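Local coordinates for sensor histidine kinase PdtaS (Mycobacterium tuberculosis, PDB 2YKF), which probably senses cyclic di-GMP as nutrients run short and autophosphorylates on a histidine to signal to its partner PdtaR, this construct being its GAF and PAS sensor region, at residues L159-F164 with V268-N273; D181-L186 with V192-P197; S201-M206 with D219-L224; D235-D240 with L262-L267. All coordinates share one frame; numbering follows the deposited sequence.

Contact 1. Residues L159-F164 with V268-N273; sequences LAEGTF and VVAGRN
Glu161 reaches from the C-terminal end of helix 143-161 to the backbone of Ala270, at the tip of the hairpin formed by strands 258-269 and 272-282 of the PAS-like domain. The bond runs from Ala270 N to Glu161 OE1 at 3.0 Å and is nearly straight, 169° at the hydrogen. It arrives on the syn side of the carboxylate, 22° out of its plane. Water fills part of the gap. One water accepts from Gly271 N at 2.8 Å and donates to Glu161 OE1 at 3.2 Å. A second accepts from Thr163 OG1 at 2.6 Å and donates to Val268 O at 3.1 Å. A glutamate suits the place because its chain, extended beyond CG, spans from helix to turn, and its carboxylate oxygens can accept several donors. OE2 forms a salt bridge with Arg157 one helical turn earlier, which steadies the rotation of the carboxylate. This small, partly water-mediated surface contact brings the long helix, which begins in the predicted GAF region, against a PAS-like hairpin. The backbone at both ends is shaped by positive phi. Gly162 leaves the helix in a Schellman motif at phi 77°, a value that glycine takes up readily. Across from it, Val269 to Arg272 form a type I' turn, closed by Val269 N to Arg272 O and Arg272 N to Val269 O, both 2.8 Å.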
# COMPACT_ATOMS: atom_id res chain seq x y z
N LEU A 159 17.01 -4.63 13.00
CA LEU A 159 17.92 -4.80 11.86
C LEU A 159 19.40 -4.74 12.33
O LEU A 159 20.23 -5.56 11.89
CB LEU A 159 17.70 -3.69 10.82
CG LEU A 159 16.45 -4.00 9.96
CD1 LEU A 159 15.93 -2.70 9.32
CD2 LEU A 159 16.93 -4.96 8.91
N ALA A 160 19.69 -3.77 13.19
CA ALA A 160 21.07 -3.55 13.72
C ALA A 160 21.50 -4.71 14.62
O ALA A 160 22.68 -5.03 14.67
CB ALA A 160 21.17 -2.20 14.44
N GLU A 161 20.54 -5.40 15.25
CA GLU A 161 20.82 -6.52 16.14
C GLU A 161 20.72 -7.82 15.45
O GLU A 161 20.95 -8.85 16.06
CB GLU A 161 19.89 -6.51 17.39
CG GLU A 161 20.18 -5.28 18.25
CD GLU A 161 19.39 -5.16 19.58
OE1 GLU A 161 18.35 -5.84 19.79
OE2 GLU A 161 19.80 -4.31 20.42
N GLY A 162 20.33 -7.80 14.17
CA GLY A 162 20.26 -9.03 13.41
C GLY A 162 19.04 -9.89 13.75
O GLY A 162 19.02 -11.07 13.43
N THR A 163 18.02 -9.31 14.36
CA THR A 163 16.81 -10.08 14.72
C THR A 163 15.55 -9.84 13.83
O THR A 163 14.49 -10.48 14.04
CB THR A 163 16.41 -9.79 16.16
OG1 THR A 163 16.30 -8.38 16.32
CG2 THR A 163 17.50 -10.35 17.18
N PHE A 164 15.66 -8.92 12.89
CA PHE A 164 14.62 -8.72 11.86
C PHE A 164 15.36 -8.42 10.54
O PHE A 164 16.34 -7.67 10.54
CB PHE A 164 13.75 -7.51 12.24
CG PHE A 164 12.74 -7.11 11.18
CD1 PHE A 164 11.56 -7.83 11.01
CD2 PHE A 164 12.98 -5.99 10.37
CE1 PHE A 164 10.63 -7.43 10.01
CE2 PHE A 164 12.09 -5.58 9.38
CZ PHE A 164 10.89 -6.30 9.21
N VAL A 268 11.56 -6.75 19.64
CA VAL A 268 12.58 -7.22 20.63
C VAL A 268 13.73 -6.22 20.70
O VAL A 268 14.19 -5.68 19.66
CB VAL A 268 13.18 -8.59 20.20
CG1 VAL A 268 14.29 -9.09 21.18
CG2 VAL A 268 12.09 -9.63 20.07
N VAL A 269 14.20 -6.00 21.93
CA VAL A 269 15.43 -5.23 22.26
C VAL A 269 16.33 -6.08 23.12
O VAL A 269 15.90 -6.61 24.17
CB VAL A 269 15.11 -4.01 23.12
CG1 VAL A 269 16.42 -3.27 23.51
CG2 VAL A 269 14.11 -3.08 22.41
N ALA A 270 17.56 -6.27 22.65
CA ALA A 270 18.63 -6.84 23.48
C ALA A 270 18.17 -8.16 24.11
O ALA A 270 18.28 -8.36 25.32
CB ALA A 270 19.04 -5.80 24.55
N GLY A 271 17.58 -9.02 23.27
CA GLY A 271 17.07 -10.33 23.71
C GLY A 271 15.74 -10.36 24.47
O GLY A 271 15.23 -11.44 24.79
N ARG A 272 15.14 -9.21 24.76
CA ARG A 272 13.79 -9.26 25.28
C ARG A 272 12.64 -8.63 24.46
O ARG A 272 12.82 -7.60 23.79
CB ARG A 272 13.70 -8.76 26.70
CG ARG A 272 14.02 -7.38 26.88
CD ARG A 272 14.96 -7.21 28.13
NE ARG A 272 15.73 -6.02 27.85
CZ ARG A 272 15.19 -4.80 27.72
NH1 ARG A 272 13.86 -4.60 27.92
NH2 ARG A 272 15.96 -3.77 27.37
N ASN A 273 11.45 -9.21 24.64
CA ASN A 273 10.22 -8.73 24.01
C ASN A 273 9.77 -7.40 24.59
O ASN A 273 9.68 -7.26 25.81
CB ASN A 273 9.10 -9.76 24.23
CG ASN A 273 7.78 -9.35 23.54
OD1 ASN A 273 6.88 -8.81 24.19
ND2 ASN A 273 7.68 -9.62 22.23
O HOH W 1 16.70 -7.18 18.59
O HOH W 2 17.58 -8.85 20.45

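Contact 2. Residues D181-L186 with V192-P197; sequences DGFIRL and VSYASP
A beta hairpin at the edge of the PAS-like sheet pairs Ile184 with Ala195, Arg185 with Tyr194 and Leu186 with Val192 in antiparallel register. Arg185 and Tyr194 are the hydrogen-bonded pair, with Arg185 N giving to Tyr194 O at 2.7 Å in the carbonyl plane. A classic beta bulge follows: Ser193 and Tyr194 both face Arg185, whose O accepts Ser193 N at 2.9 Å and, weakly, Tyr194 N at 3.4 Å. At the other end Ser196 N meets Phe183 O at 2.8 Å. Ser196 OG, set between its own backbone N and carbonyl carbon (chi1 67°), takes Phe183 N at 2.9 Å while also capping Ala199 N as the N-cap of helix 197-205. Serine suits this position because one short hydroxyl can serve both strand and helix. Gly182, just before Phe183, fits since a CB at its backbone angles would press on the preceding carbonyl.

On the face of Ile184, Ala195, Leu186 and Val192, aliphatic side chains pack, Leu186 CD2 lying 3.7 Å from Val192 CG2. On the opposite face the rings of Phe183 and Tyr194 touch rim to rim, CD2 to CD2 at 3.9 Å, and pack on helix 143-161. The aliphatic face is therefore apolar, covered by Leu217 at the Leu186-Val192 end and by Tyr203 and Leu212 toward Ile184 and Ala195. The other is mixed, its rings beside the polar Arg185, while the outward backbone groups of strand 183-186 pair with strand 272-282.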
# COMPACT_ATOMS: atom_id res chain seq x y z
N ASP A 181 -2.89 0.28 5.78
CA ASP A 181 -4.14 -0.48 5.93
C ASP A 181 -4.70 -0.53 7.35
O ASP A 181 -5.91 -0.65 7.54
CB ASP A 181 -3.98 -1.92 5.37
CG ASP A 181 -3.65 -1.94 3.86
OD1 ASP A 181 -4.04 -0.99 3.10
OD2 ASP A 181 -3.00 -2.90 3.40
N GLY A 182 -3.82 -0.55 8.36
CA GLY A 182 -4.30 -0.64 9.74
C GLY A 182 -3.08 -1.03 10.61
O GLY A 182 -2.37 -1.99 10.29
N PHE A 183 -2.85 -0.30 11.67
CA PHE A 183 -1.63 -0.50 12.46
C PHE A 183 -2.01 -0.50 13.91
O PHE A 183 -2.77 0.42 14.34
CB PHE A 183 -0.66 0.66 12.24
CG PHE A 183 0.58 0.58 13.10
CD1 PHE A 183 1.59 -0.25 12.76
CD2 PHE A 183 0.66 1.27 14.31
CE1 PHE A 183 2.78 -0.33 13.57
CE2 PHE A 183 1.78 1.18 15.12
CZ PHE A 183 2.84 0.37 14.76
N ILE A 184 -1.51 -1.49 14.67
CA ILE A 184 -1.78 -1.61 16.14
C ILE A 184 -0.44 -1.85 16.86
O ILE A 184 0.35 -2.67 16.39
CB ILE A 184 -2.65 -2.84 16.42
CG1 ILE A 184 -4.11 -2.56 16.03
CG2 ILE A 184 -2.66 -3.24 17.93
CD1 ILE A 184 -5.00 -3.81 15.88
N ARG A 185 -0.17 -1.11 17.93
CA ARG A 185 1.02 -1.37 18.73
C ARG A 185 0.55 -2.03 20.03
O ARG A 185 -0.33 -1.50 20.71
CB ARG A 185 1.81 -0.09 18.98
CG ARG A 185 3.04 -0.27 19.87
CD ARG A 185 4.09 -1.10 19.20
NE ARG A 185 4.77 -1.95 20.17
CZ ARG A 185 5.79 -1.57 20.93
NH1 ARG A 185 6.29 -0.34 20.80
NH2 ARG A 185 6.34 -2.42 21.78
N LEU A 186 1.12 -3.21 20.34
CA LEU A 186 0.79 -3.89 21.62
C LEU A 186 1.98 -3.73 22.57
O LEU A 186 3.10 -3.84 22.14
CB LEU A 186 0.59 -5.39 21.43
CG LEU A 186 -0.53 -5.93 20.58
CD1 LEU A 186 -0.69 -7.45 20.92
CD2 LEU A 186 -1.81 -5.15 20.90
N VAL A 192 -3.23 -2.91 23.94
CA VAL A 192 -3.09 -1.99 22.80
C VAL A 192 -2.69 -0.61 23.31
O VAL A 192 -3.47 0.05 24.00
CB VAL A 192 -4.44 -1.88 22.02
CG1 VAL A 192 -4.37 -0.83 20.89
CG2 VAL A 192 -4.91 -3.24 21.49
N SER A 193 -1.51 -0.15 22.95
CA SER A 193 -1.07 1.15 23.31
C SER A 193 -1.39 2.16 22.22
O SER A 193 -1.54 3.36 22.52
CB SER A 193 0.41 1.13 23.67
OG SER A 193 1.22 1.14 22.50
N TYR A 194 -1.58 1.68 20.97
CA TYR A 194 -2.03 2.60 19.88
C TYR A 194 -2.68 1.76 18.82
O TYR A 194 -2.16 0.66 18.50
CB TYR A 194 -0.84 3.38 19.23
CG TYR A 194 -1.31 4.20 18.04
CD1 TYR A 194 -2.01 5.41 18.25
CD2 TYR A 194 -1.21 3.71 16.73
CE1 TYR A 194 -2.50 6.16 17.20
CE2 TYR A 194 -1.68 4.43 15.66
CZ TYR A 194 -2.33 5.65 15.89
OH TYR A 194 -2.83 6.34 14.86
N ALA A 195 -3.82 2.25 18.31
CA ALA A 195 -4.53 1.65 17.14
C ALA A 195 -4.90 2.76 16.15
O ALA A 195 -5.51 3.80 16.53
CB ALA A 195 -5.80 0.89 17.61
N SER A 196 -4.48 2.60 14.90
CA SER A 196 -4.71 3.64 13.91
C SER A 196 -6.22 3.73 13.59
O SER A 196 -7.02 2.81 13.97
CB SER A 196 -3.87 3.35 12.65
OG SER A 196 -4.37 2.16 12.03
N PRO A 197 -6.66 4.83 12.94
CA PRO A 197 -8.06 4.89 12.57
C PRO A 197 -8.50 3.67 11.73
O PRO A 197 -9.61 3.10 11.94
CB PRO A 197 -8.11 6.21 11.74
CG PRO A 197 -7.19 7.11 12.53
CD PRO A 197 -6.00 6.14 12.75

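Contact 3. Residues S201-M206 with D219-L224; sequences SAYHRM and DATRPL
Tyr203 leaves helix 197-205 and runs across to Thr221 of helix 217-221. From CB, chi1 at -91°, off the usual staggered value, swings the ring toward the other segment. Along one side of the ring, CD2 packs on Leu224 CD1 at 4.0 Å, the next atom, CE2, lies 3.0 Å from Thr221 OG1, and at the tip OH donates to Thr221 OG1 at 2.6 Å. That oxygen lies at the ring edge, near its plane, with the two side chains crossing at about a right angle. Thr221 OG1 is also hydrogen-bonded to Leu217 O in the turn before it, so the buried hydroxyl is held by two bonds. Threonine suits the place because it offers a hydroxyl to the phenol together with a methyl, CG2, that lies close to Tyr203 OH. One face of the tyrosine ring carries Met206 SD, 4.2 Å above the plane and over its centre, a Met-aromatic contact between residues three apart in sequence. Leu224 packs beside both residues: its CB lies 3.6 Å from Met206 O, and CD1 lies 4.2 Å from Met206 CB. A water joins the two backbones, giving to Met206 O at 2.7 Å and Leu224 O at 3.1 Å. In the PAS-like domain these two helices lie beside the sheet, Tyr203 touching Ile280 of strand 272-282, while Met206 and Leu224 both rest on Ala255 of strand 250-255.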
# COMPACT_ATOMS: atom_id res chain seq x y z
N SER A 201 -11.39 1.03 12.42
CA SER A 201 -12.39 0.76 11.35
C SER A 201 -12.58 -0.75 11.11
O SER A 201 -13.69 -1.26 11.19
CB SER A 201 -12.02 1.51 10.04
OG SER A 201 -12.36 2.87 10.29
N ALA A 202 -11.48 -1.46 10.90
CA ALA A 202 -11.57 -2.86 10.67
C ALA A 202 -12.21 -3.56 11.88
O ALA A 202 -13.10 -4.40 11.70
CB ALA A 202 -10.18 -3.45 10.35
N TYR A 203 -11.77 -3.25 13.09
CA TYR A 203 -12.40 -3.90 14.29
C TYR A 203 -13.89 -3.57 14.41
O TYR A 203 -14.66 -4.41 14.88
CB TYR A 203 -11.67 -3.53 15.61
CG TYR A 203 -10.56 -4.54 15.92
CD1 TYR A 203 -9.33 -4.53 15.21
CD2 TYR A 203 -10.76 -5.53 16.86
CE1 TYR A 203 -8.34 -5.50 15.44
CE2 TYR A 203 -9.77 -6.53 17.09
CZ TYR A 203 -8.58 -6.50 16.42
OH TYR A 203 -7.65 -7.48 16.68
N HIS A 204 -14.31 -2.35 14.03
CA HIS A 204 -15.77 -2.06 14.01
C HIS A 204 -16.54 -2.93 13.01
O HIS A 204 -17.62 -3.46 13.32
CB HIS A 204 -16.07 -0.58 13.67
CG HIS A 204 -15.64 0.37 14.72
ND1 HIS A 204 -15.31 1.68 14.45
CD2 HIS A 204 -15.46 0.19 16.06
CE1 HIS A 204 -14.92 2.27 15.57
NE2 HIS A 204 -15.01 1.38 16.56
N ARG A 205 -15.99 -3.10 11.82
CA ARG A 205 -16.65 -3.95 10.82
C ARG A 205 -16.73 -5.35 11.38
O ARG A 205 -17.68 -6.08 11.07
CB ARG A 205 -15.86 -3.98 9.49
CG ARG A 205 -15.84 -2.63 8.72
CD ARG A 205 -17.38 -2.04 8.65
NE ARG A 205 -17.03 -0.74 8.99
CZ ARG A 205 -17.25 -0.02 10.04
NH1 ARG A 205 -18.31 -0.06 10.89
NH2 ARG A 205 -16.47 0.96 10.01
N MET A 206 -15.68 -5.76 12.14
CA MET A 206 -15.65 -7.11 12.74
C MET A 206 -16.63 -7.30 13.92
O MET A 206 -16.79 -8.41 14.43
CB MET A 206 -14.23 -7.42 13.25
CG MET A 206 -13.15 -7.78 12.21
SD MET A 206 -11.50 -7.52 12.98
CE MET A 206 -11.33 -9.18 13.55
N ASP A 219 -8.55 -10.21 24.35
CA ASP A 219 -9.90 -10.09 24.95
C ASP A 219 -10.94 -9.35 24.08
O ASP A 219 -12.12 -9.67 24.11
CB ASP A 219 -9.81 -9.45 26.32
CG ASP A 219 -9.08 -10.36 27.33
OD1 ASP A 219 -8.97 -11.61 27.04
OD2 ASP A 219 -8.62 -9.81 28.37
N ALA A 220 -10.49 -8.30 23.38
CA ALA A 220 -11.28 -7.59 22.38
C ALA A 220 -11.52 -8.44 21.13
O ALA A 220 -12.58 -8.33 20.48
CB ALA A 220 -10.53 -6.34 21.98
N THR A 221 -10.55 -9.25 20.75
CA THR A 221 -10.57 -9.89 19.43
C THR A 221 -11.26 -11.25 19.46
O THR A 221 -12.10 -11.57 18.60
CB THR A 221 -9.15 -10.03 18.87
OG1 THR A 221 -8.58 -8.72 18.82
CG2 THR A 221 -9.17 -10.59 17.43
N ARG A 222 -10.89 -12.06 20.47
CA ARG A 222 -11.42 -13.42 20.54
C ARG A 222 -12.94 -13.55 20.33
O ARG A 222 -13.34 -14.36 19.51
CB ARG A 222 -10.92 -14.16 21.79
CG ARG A 222 -11.07 -15.67 21.65
CD ARG A 222 -10.56 -16.41 22.87
NE ARG A 222 -11.05 -17.77 22.70
CZ ARG A 222 -10.31 -18.85 22.82
NH1 ARG A 222 -9.01 -18.77 23.19
NH2 ARG A 222 -10.86 -20.02 22.61
N PRO A 223 -13.77 -12.77 21.07
CA PRO A 223 -15.22 -12.94 20.90
C PRO A 223 -15.72 -12.61 19.48
O PRO A 223 -16.81 -12.98 19.15
CB PRO A 223 -15.84 -11.94 21.91
CG PRO A 223 -14.79 -11.72 22.94
CD PRO A 223 -13.45 -11.83 22.14
N LEU A 224 -14.91 -11.97 18.63
CA LEU A 224 -15.45 -11.48 17.34
C LEU A 224 -15.29 -12.51 16.32
O LEU A 224 -16.06 -12.52 15.35
CB LEU A 224 -14.74 -10.18 16.86
CG LEU A 224 -14.79 -9.02 17.88
CD1 LEU A 224 -13.93 -7.88 17.39
CD2 LEU A 224 -16.22 -8.56 18.16
O HOH W 3 -18.33 -10.37 15.44

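Contact 4. Residues D235-D240 with L262-L267; sequences DEHVQD and LRTLPL
His237 in the helical segment 235-240 and Thr264 in the extended segment 262-267 stand with their CA atoms 9.1 Å apart, so that only side chains bridge the gap. They extend toward each other from opposite directions. His237 CG lies anti to the backbone N (chi1 174°), which carries the imidazole out to the strand, where NE2 hydrogen-bonds Thr264 OG1; the modelled 2.5 Å is so short that the exact length is doubtful. The hydroxyl lies at the ring edge, near its plane, and either group could be the donor. Beside this bond Thr264 CG2 packs against His237 CD2 at 3.7 Å. Histidine is long and flat enough to reach the sheet from the helix, and threonine combines a strand-forming branched CB with a polar tip.

The pair ties helix 228-243 to strand 258-269 in the antiparallel sheet of the PAS-like domain. Thr264 points to the helix side of that sheet, while Arg263 and Leu265 turn the other way, toward Glu30 and Phe164. Thr264 OG1 has a second partner, Met249 N, just before strand 250-255. Within the helix, Gln239 NE2 donates to Asp235 OD1 one turn earlier at 2.6 Å, from above the carboxylate plane, and Asp235 OD2 forms a salt bridge with Arg222.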
# COMPACT_ATOMS: atom_id res chain seq x y z
N ASP A 235 -5.66 -16.30 19.66
CA ASP A 235 -5.34 -16.21 21.08
C ASP A 235 -3.96 -16.85 21.42
O ASP A 235 -3.04 -16.15 21.94
CB ASP A 235 -6.49 -16.86 21.91
CG ASP A 235 -6.29 -16.71 23.44
OD1 ASP A 235 -5.15 -16.36 23.87
OD2 ASP A 235 -7.26 -16.90 24.20
N GLU A 236 -3.77 -18.12 21.08
CA GLU A 236 -2.46 -18.79 21.31
C GLU A 236 -1.28 -18.12 20.58
O GLU A 236 -0.19 -17.99 21.13
CB GLU A 236 -2.50 -20.28 20.93
CG GLU A 236 -3.29 -21.10 21.99
CD GLU A 236 -2.66 -21.00 23.41
OE1 GLU A 236 -1.39 -21.05 23.54
OE2 GLU A 236 -3.45 -20.88 24.39
N HIS A 237 -1.50 -17.75 19.34
CA HIS A 237 -0.46 -17.04 18.58
C HIS A 237 0.02 -15.82 19.29
O HIS A 237 1.21 -15.67 19.52
CB HIS A 237 -0.95 -16.63 17.20
CG HIS A 237 0.06 -15.80 16.47
ND1 HIS A 237 1.33 -16.26 16.16
CD2 HIS A 237 0.01 -14.51 16.07
CE1 HIS A 237 2.00 -15.29 15.55
NE2 HIS A 237 1.22 -14.22 15.49
N VAL A 238 -0.89 -14.96 19.64
CA VAL A 238 -0.53 -13.70 20.27
C VAL A 238 0.19 -13.94 21.63
O VAL A 238 1.23 -13.31 21.90
CB VAL A 238 -1.75 -12.78 20.42
CG1 VAL A 238 -1.41 -11.60 21.27
CG2 VAL A 238 -2.19 -12.27 19.02
N GLN A 239 -0.32 -14.88 22.44
CA GLN A 239 0.41 -15.29 23.65
C GLN A 239 1.84 -15.73 23.37
O GLN A 239 2.71 -15.31 24.07
CB GLN A 239 -0.31 -16.41 24.40
CG GLN A 239 -1.69 -16.01 24.88
CD GLN A 239 -2.24 -17.09 25.81
OE1 GLN A 239 -1.50 -17.62 26.64
NE2 GLN A 239 -3.53 -17.47 25.63
N ASP A 240 2.05 -16.59 22.37
CA ASP A 240 3.39 -17.04 21.95
C ASP A 240 4.29 -15.91 21.42
O ASP A 240 5.54 -15.92 21.61
CB ASP A 240 3.29 -18.10 20.84
CG ASP A 240 2.75 -19.45 21.35
OD1 ASP A 240 2.64 -19.61 22.59
OD2 ASP A 240 2.43 -20.33 20.51
N LEU A 262 -4.38 -10.32 8.90
CA LEU A 262 -3.58 -9.84 10.03
C LEU A 262 -2.17 -10.25 9.76
O LEU A 262 -1.94 -11.40 9.31
CB LEU A 262 -3.97 -10.55 11.33
CG LEU A 262 -5.35 -10.28 11.86
CD1 LEU A 262 -5.58 -11.21 13.06
CD2 LEU A 262 -5.42 -8.88 12.28
N ARG A 263 -1.23 -9.37 10.09
CA ARG A 263 0.19 -9.73 10.11
C ARG A 263 0.83 -9.27 11.45
O ARG A 263 0.70 -8.10 11.85
CB ARG A 263 0.91 -9.08 8.95
CG ARG A 263 2.36 -9.45 8.99
CD ARG A 263 3.12 -8.70 8.05
NE ARG A 263 4.55 -8.92 8.30
CZ ARG A 263 5.48 -8.25 7.65
NH1 ARG A 263 5.09 -7.32 6.76
NH2 ARG A 263 6.76 -8.49 7.89
N THR A 264 1.43 -10.21 12.19
CA THR A 264 2.02 -9.89 13.48
C THR A 264 3.55 -9.88 13.31
O THR A 264 4.12 -10.59 12.44
CB THR A 264 1.63 -10.94 14.56
OG1 THR A 264 2.12 -12.25 14.16
CG2 THR A 264 0.08 -11.04 14.65
N LEU A 265 4.19 -9.05 14.14
CA LEU A 265 5.65 -8.82 14.14
C LEU A 265 6.05 -8.64 15.59
O LEU A 265 5.64 -7.69 16.21
CB LEU A 265 6.00 -7.49 13.46
CG LEU A 265 5.88 -7.52 11.99
CD1 LEU A 265 4.46 -6.95 11.78
CD2 LEU A 265 6.99 -6.59 11.44
N PRO A 266 6.73 -9.62 16.16
CA PRO A 266 7.16 -9.44 17.55
C PRO A 266 8.28 -8.36 17.60
O PRO A 266 9.06 -8.24 16.65
CB PRO A 266 7.70 -10.82 17.93
CG PRO A 266 8.07 -11.49 16.66
CD PRO A 266 7.16 -10.90 15.58
N LEU A 267 8.31 -7.54 18.64
CA LEU A 267 9.36 -6.53 18.69
C LEU A 267 10.25 -6.83 19.87
O LEU A 267 9.74 -7.14 20.97
CB LEU A 267 8.78 -5.16 18.83
CG LEU A 267 7.79 -4.76 17.71
CD1 LEU A 267 7.17 -3.52 18.13
CD2 LEU A 267 8.53 -4.51 16.43

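Contacts 2, 3 and 4 follow one another along the PAS-like domain, and contact 1 spans them in sequence, joining the end of helix 143-161 to the hairpin of strands 258-269 and 272-282. Contacts 2 and 3 have centres about 13 Å apart and meet where Ile184 touches Tyr203; contacts 3 and 4 are linked by the Arg222-Asp235 salt bridge. Contacts 1 and 4 share strand 258-269, with centres about 16 Å apart, whereas contacts 1 and 3 are about 30 Å apart. Contacts 1, 2 and 4 reach one sheet, and contacts 2 and 3 touch the second subunit. Helix 143-161, which packs on PAS hairpins in contacts 1 and 2, probably couples the GAF and PAS modules.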